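Long-range contact in probable histone-lysine N-methyltransferase, H3 lysine-9 specific SUVH9 (Arabidopsis thaliana, PDB 4NJ5), which acts in gene silencing and RNA-directed DNA methylation, where it may bind methylated DNA and recruit RNA polymerase V, without methyltransferase activity of its own: residues 280-292 against 475-487. Sequence-based numbering, arbitrary orientation.
Sequences EYLAQTSFPPGLF and LHDHNSLMFPRVM
H476 meets Q284 through water 1, which bridges Q284 OE1, on a leg modelled short, and H476 NE2, lying in the imidazole plane. At D477 the carboxylate turns back to its own segment: OD1 takes NE of R485 and OD2 takes NH1, a side-on salt bridge. H478 points an edge at the face of F287, planes at 89° and centroids 5.0 Å apart, and receives CD2 of L291 over the centre of its own face, a CH-pi contact; the poorly ordered F292 brings CE1 to 3.7 Å from H478 CD2. H478 ND1 accepts from S480 N, while NE2 lies toward F483 O in a pair modelled too short for its bond to be more than doubtful. S480 also starts a type I beta turn that ends at F483. This turn belongs to the hairpin loop between strands 469-475 and 485-490 of the SET domain, against which the pre-SET segment 280-292 packs. F483 lays its CB 3.5 Å from CE1 of F287, their rings oblique, and its CD2 3.7 Å from CD1 of L291. R485 then reaches across, extended from CG to NE, and NH2 donates to T285 O at 3.0 Å, on a lone pair in the carbonyl plane; E389 is a second partner of NH2, by a salt bridge. CE2 of F287 sits 3.6 Å from R485 CZ, over the centre of one guanidinium face, with Q284 OE1 over the other. A leucine here would probably leave D477 and E389 without their positive mate and T285 O without this donor. Beyond it, V486 N donates to water 2, which also bonds T285 OG1, a hydroxyl held in addition by G392 N.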
loop_
_atom_site.group_PDB
_atom_site.type_symbol
_atom_site.label_atom_id
_atom_site.label_comp_id
_atom_site.label_asym_id
_atom_site.label_seq_id
_atom_site.Cartn_x
_atom_site.Cartn_y
_atom_site.Cartn_z
ATOM N N GLU A 280 5.720 16.527 -24.163
ATOM C CA GLU A 280 5.380 15.368 -24.968
ATOM C C GLU A 280 5.469 14.159 -24.056
ATOM O O GLU A 280 6.522 13.890 -23.475
ATOM C CB GLU A 280 6.336 15.217 -26.148
ATOM C CG GLU A 280 6.181 13.901 -26.889
ATOM C CD GLU A 280 7.147 13.761 -28.043
ATOM O OE1 GLU A 280 7.482 14.786 -28.676
ATOM O OE2 GLU A 280 7.577 12.621 -28.312
ATOM N N TYR A 281 4.362 13.440 -23.913
ATOM C CA TYR A 281 4.335 12.287 -23.027
ATOM C C TYR A 281 5.212 11.163 -23.565
ATOM O O TYR A 281 5.172 10.843 -24.752
ATOM C CB TYR A 281 2.908 11.786 -22.803
ATOM C CG TYR A 281 2.804 10.867 -21.610
ATOM C CD1 TYR A 281 2.445 11.357 -20.362
ATOM C CD2 TYR A 281 3.095 9.513 -21.724
ATOM C CE1 TYR A 281 2.361 10.521 -19.268
ATOM C CE2 TYR A 281 3.018 8.671 -20.638
ATOM C CZ TYR A 281 2.650 9.179 -19.410
ATOM O OH TYR A 281 2.574 8.341 -18.321
ATOM N N LEU A 282 6.003 10.571 -22.676
ATOM C CA LEU A 282 6.913 9.497 -23.043
ATOM C C LEU A 282 6.841 8.393 -21.993
ATOM O O LEU A 282 7.281 8.577 -20.859
ATOM C CB LEU A 282 8.337 10.036 -23.156
ATOM C CG LEU A 282 9.418 9.014 -23.506
ATOM C CD1 LEU A 282 9.139 8.362 -24.858
ATOM C CD2 LEU A 282 10.796 9.658 -23.482
ATOM N N ALA A 283 6.288 7.246 -22.377
ATOM C CA ALA A 283 5.947 6.202 -21.414
ATOM C C ALA A 283 7.156 5.417 -20.917
ATOM O O ALA A 283 7.142 4.877 -19.812
ATOM C CB ALA A 283 4.902 5.261 -21.998
ATOM N N GLN A 284 8.197 5.349 -21.737
ATOM C CA GLN A 284 9.411 4.634 -21.367
ATOM C C GLN A 284 10.625 5.511 -21.636
ATOM O O GLN A 284 10.636 6.276 -22.597
ATOM C CB GLN A 284 9.530 3.330 -22.157
ATOM C CG GLN A 284 8.358 2.379 -21.987
ATOM C CD GLN A 284 8.628 1.023 -22.608
ATOM O OE1 GLN A 284 9.466 0.260 -22.122
ATOM N NE2 GLN A 284 7.929 0.721 -23.696
ATOM N N THR A 285 11.640 5.396 -20.788
ATOM C CA THR A 285 12.859 6.182 -20.941
ATOM C C THR A 285 13.500 5.971 -22.310
ATOM O O THR A 285 13.627 4.841 -22.780
ATOM C CB THR A 285 13.882 5.865 -19.830
ATOM O OG1 THR A 285 13.541 6.597 -18.647
ATOM C CG2 THR A 285 15.296 6.251 -20.259
ATOM N N SER A 286 13.879 7.070 -22.953
ATOM C CA SER A 286 14.562 7.001 -24.237
ATOM C C SER A 286 16.078 7.050 -24.059
ATOM O O SER A 286 16.633 8.048 -23.600
ATOM C CB SER A 286 14.097 8.125 -25.158
ATOM O OG SER A 286 14.873 8.154 -26.343
ATOM N N PHE A 287 16.738 5.957 -24.419
ATOM C CA PHE A 287 18.187 5.878 -24.347
ATOM C C PHE A 287 18.784 6.409 -25.648
ATOM O O PHE A 287 18.112 6.405 -26.677
ATOM C CB PHE A 287 18.621 4.437 -24.051
ATOM C CG PHE A 287 18.238 3.970 -22.672
ATOM C CD1 PHE A 287 18.902 4.455 -21.557
ATOM C CD2 PHE A 287 17.206 3.057 -22.488
ATOM C CE1 PHE A 287 18.550 4.039 -20.283
ATOM C CE2 PHE A 287 16.849 2.632 -21.210
ATOM C CZ PHE A 287 17.521 3.124 -20.109
ATOM N N PRO A 288 20.033 6.902 -25.598
ATOM C CA PRO A 288 20.662 7.502 -26.780
ATOM C C PRO A 288 20.699 6.554 -27.969
ATOM O O PRO A 288 21.063 5.390 -27.805
ATOM C CB PRO A 288 22.088 7.821 -26.304
ATOM C CG PRO A 288 22.272 7.056 -25.039
ATOM C CD PRO A 288 20.914 6.973 -24.422
ATOM N N PRO A 289 20.309 7.052 -29.152
ATOM C CA PRO A 289 20.281 6.267 -30.387
ATOM C C PRO A 289 21.631 5.620 -30.648
ATOM O O PRO A 289 22.657 6.302 -30.626
ATOM C CB PRO A 289 19.984 7.318 -31.461
ATOM C CG PRO A 289 19.257 8.390 -30.743
ATOM C CD PRO A 289 19.872 8.441 -29.374
ATOM N N GLY A 290 21.625 4.311 -30.876
ATOM C CA GLY A 290 22.855 3.587 -31.115
ATOM C C GLY A 290 23.481 3.035 -29.851
ATOM O O GLY A 290 24.703 2.915 -29.762
ATOM N N LEU A 291 22.653 2.701 -28.868
ATOM C CA LEU A 291 23.069 1.929 -27.732
ATOM C C LEU A 291 22.567 0.538 -27.894
ATOM O O LEU A 291 23.228 -0.429 -27.575
ATOM C CB LEU A 291 22.461 2.456 -26.442
ATOM C CG LEU A 291 22.615 1.477 -25.262
ATOM C CD1 LEU A 291 23.563 2.059 -24.266
ATOM C CD2 LEU A 291 21.336 1.073 -24.572
ATOM N N PHE A 292 21.343 0.455 -28.368
ATOM C CA PHE A 292 20.681 -0.810 -28.415
ATOM C C PHE A 292 21.270 -1.793 -29.416
ATOM O O PHE A 292 21.794 -1.436 -30.450
ATOM C CB PHE A 292 19.194 -0.613 -28.704
ATOM C CG PHE A 292 18.391 -0.070 -27.525
ATOM C CD1 PHE A 292 18.994 0.239 -26.326
ATOM C CD2 PHE A 292 17.038 0.138 -27.639
ATOM C CE1 PHE A 292 18.259 0.767 -25.289
ATOM C CE2 PHE A 292 16.288 0.636 -26.598
ATOM C CZ PHE A 292 16.901 0.955 -25.424
ATOM N N LEU A 475 16.895 -3.836 -15.537
ATOM C CA LEU A 475 17.180 -4.159 -16.893
ATOM C C LEU A 475 16.196 -5.157 -17.410
ATOM O O LEU A 475 15.903 -6.137 -16.770
ATOM C CB LEU A 475 18.571 -4.708 -17.007
ATOM C CG LEU A 475 19.681 -3.733 -16.814
ATOM C CD1 LEU A 475 20.957 -4.496 -16.651
ATOM C CD2 LEU A 475 19.761 -2.766 -17.970
ATOM N N HIS A 476 15.639 -4.889 -18.567
ATOM C CA HIS A 476 14.876 -5.890 -19.252
ATOM C C HIS A 476 15.071 -5.926 -20.720
ATOM O O HIS A 476 15.368 -6.951 -21.280
ATOM C CB HIS A 476 13.417 -5.877 -18.879
ATOM C CG HIS A 476 12.730 -4.624 -19.219
ATOM N ND1 HIS A 476 12.176 -4.417 -20.385
ATOM C CD2 HIS A 476 12.526 -3.508 -18.494
ATOM C CE1 HIS A 476 11.645 -3.221 -20.393
ATOM N NE2 HIS A 476 11.838 -2.687 -19.230
ATOM N N ASP A 477 14.787 -4.830 -21.367
ATOM C CA ASP A 477 14.947 -4.718 -22.790
ATOM C C ASP A 477 16.369 -4.655 -23.376
ATOM O O ASP A 477 16.556 -4.993 -24.482
ATOM C CB ASP A 477 14.033 -3.649 -23.343
ATOM C CG ASP A 477 14.368 -2.322 -22.845
ATOM O OD1 ASP A 477 14.840 -2.212 -21.727
ATOM O OD2 ASP A 477 14.136 -1.400 -23.582
ATOM N N HIS A 478 17.324 -4.193 -22.610
ATOM C CA HIS A 478 18.683 -4.109 -23.017
ATOM C C HIS A 478 19.559 -4.600 -21.930
ATOM O O HIS A 478 19.087 -4.795 -20.844
ATOM C CB HIS A 478 19.032 -2.704 -23.423
ATOM C CG HIS A 478 19.329 -1.778 -22.300
ATOM N ND1 HIS A 478 20.382 -1.894 -21.541
ATOM C CD2 HIS A 478 18.696 -0.663 -21.887
ATOM C CE1 HIS A 478 20.405 -0.932 -20.670
ATOM N NE2 HIS A 478 19.380 -0.172 -20.882
ATOM N N ASN A 479 20.830 -4.831 -22.201
ATOM C CA ASN A 479 21.751 -5.326 -21.179
ATOM C C ASN A 479 22.983 -4.475 -20.868
ATOM O O ASN A 479 24.045 -5.007 -20.555
ATOM C CB ASN A 479 22.166 -6.767 -21.481
ATOM C CG ASN A 479 21.587 -7.747 -20.488
ATOM O OD1 ASN A 479 21.270 -7.383 -19.356
ATOM N ND2 ASN A 479 21.438 -8.995 -20.906
ATOM N N SER A 480 22.833 -3.159 -20.926
ATOM C CA SER A 480 23.923 -2.262 -20.572
ATOM C C SER A 480 23.844 -1.861 -19.106
ATOM O O SER A 480 22.904 -1.178 -18.701
ATOM C CB SER A 480 23.896 -1.010 -21.447
ATOM O OG SER A 480 24.876 -0.078 -21.025
ATOM N N LEU A 481 24.832 -2.279 -18.318
ATOM C CA LEU A 481 24.900 -1.919 -16.900
ATOM C C LEU A 481 24.926 -0.408 -16.676
ATOM O O LEU A 481 24.489 0.078 -15.636
ATOM C CB LEU A 481 26.125 -2.552 -16.233
ATOM C CG LEU A 481 26.082 -4.029 -15.829
ATOM C CD1 LEU A 481 24.681 -4.616 -15.952
ATOM C CD2 LEU A 481 27.083 -4.844 -16.632
ATOM N N MET A 482 25.439 0.326 -17.656
ATOM C CA MET A 482 25.557 1.776 -17.546
ATOM C C MET A 482 24.202 2.472 -17.642
ATOM O O MET A 482 24.030 3.579 -17.131
ATOM C CB MET A 482 26.490 2.318 -18.632
ATOM C CG MET A 482 27.849 1.627 -18.710
ATOM S SD MET A 482 29.007 2.112 -17.411
ATOM C CE MET A 482 28.690 0.873 -16.153
ATOM N N PHE A 483 23.240 1.824 -18.292
ATOM C CA PHE A 483 21.951 2.461 -18.543
ATOM C C PHE A 483 20.721 1.650 -18.127
ATOM O O PHE A 483 19.841 1.402 -18.948
ATOM C CB PHE A 483 21.835 2.840 -20.020
ATOM C CG PHE A 483 22.616 4.064 -20.395
ATOM C CD1 PHE A 483 22.146 5.325 -20.069
ATOM C CD2 PHE A 483 23.816 3.959 -21.081
ATOM C CE1 PHE A 483 22.858 6.456 -20.415
ATOM C CE2 PHE A 483 24.535 5.088 -21.429
ATOM C CZ PHE A 483 24.054 6.338 -21.096
ATOM N N PRO A 484 20.636 1.257 -16.846
ATOM C CA PRO A 484 19.426 0.535 -16.452
ATOM C C PRO A 484 18.249 1.493 -16.368
ATOM O O PRO A 484 18.449 2.702 -16.277
ATOM C CB PRO A 484 19.773 0.021 -15.056
ATOM C CG PRO A 484 20.700 1.053 -14.519
ATOM C CD PRO A 484 21.523 1.515 -15.695
ATOM N N ARG A 485 17.034 0.963 -16.397
ATOM C CA ARG A 485 15.859 1.806 -16.252
ATOM C C ARG A 485 15.605 2.148 -14.788
ATOM O O ARG A 485 16.110 1.484 -13.882
ATOM C CB ARG A 485 14.634 1.145 -16.886
ATOM C CG ARG A 485 14.820 0.878 -18.370
ATOM C CD ARG A 485 13.526 0.508 -19.060
ATOM N NE ARG A 485 13.723 0.421 -20.502
ATOM C CZ ARG A 485 13.501 1.417 -21.354
ATOM N NH1 ARG A 485 13.718 1.243 -22.653
ATOM N NH2 ARG A 485 13.059 2.586 -20.909
ATOM N N VAL A 486 14.835 3.207 -14.569
ATOM C CA VAL A 486 14.485 3.643 -13.230
ATOM C C VAL A 486 13.042 3.240 -12.966
ATOM O O VAL A 486 12.120 3.773 -13.587
ATOM C CB VAL A 486 14.638 5.174 -13.095
ATOM C CG1 VAL A 486 14.452 5.611 -11.652
ATOM C CG2 VAL A 486 16.001 5.617 -13.624
ATOM N N MET A 487 12.846 2.282 -12.064
ATOM C CA MET A 487 11.511 1.766 -11.785
ATOM C C MET A 487 11.075 2.092 -10.362
ATOM O O MET A 487 11.847 1.939 -9.417
ATOM C CB MET A 487 11.460 0.257 -12.024
ATOM C CG MET A 487 11.830 -0.159 -13.440
ATOM S SD MET A 487 10.671 0.477 -14.660
ATOM C CE MET A 487 11.190 -0.407 -16.133
HETATM O O HOH W 1 10.439 -0.069 -19.873
HETATM O O HOH W 2 13.654 4.614 -16.613
HETATM O O HOH W 3 13.153 2.798 -25.243
#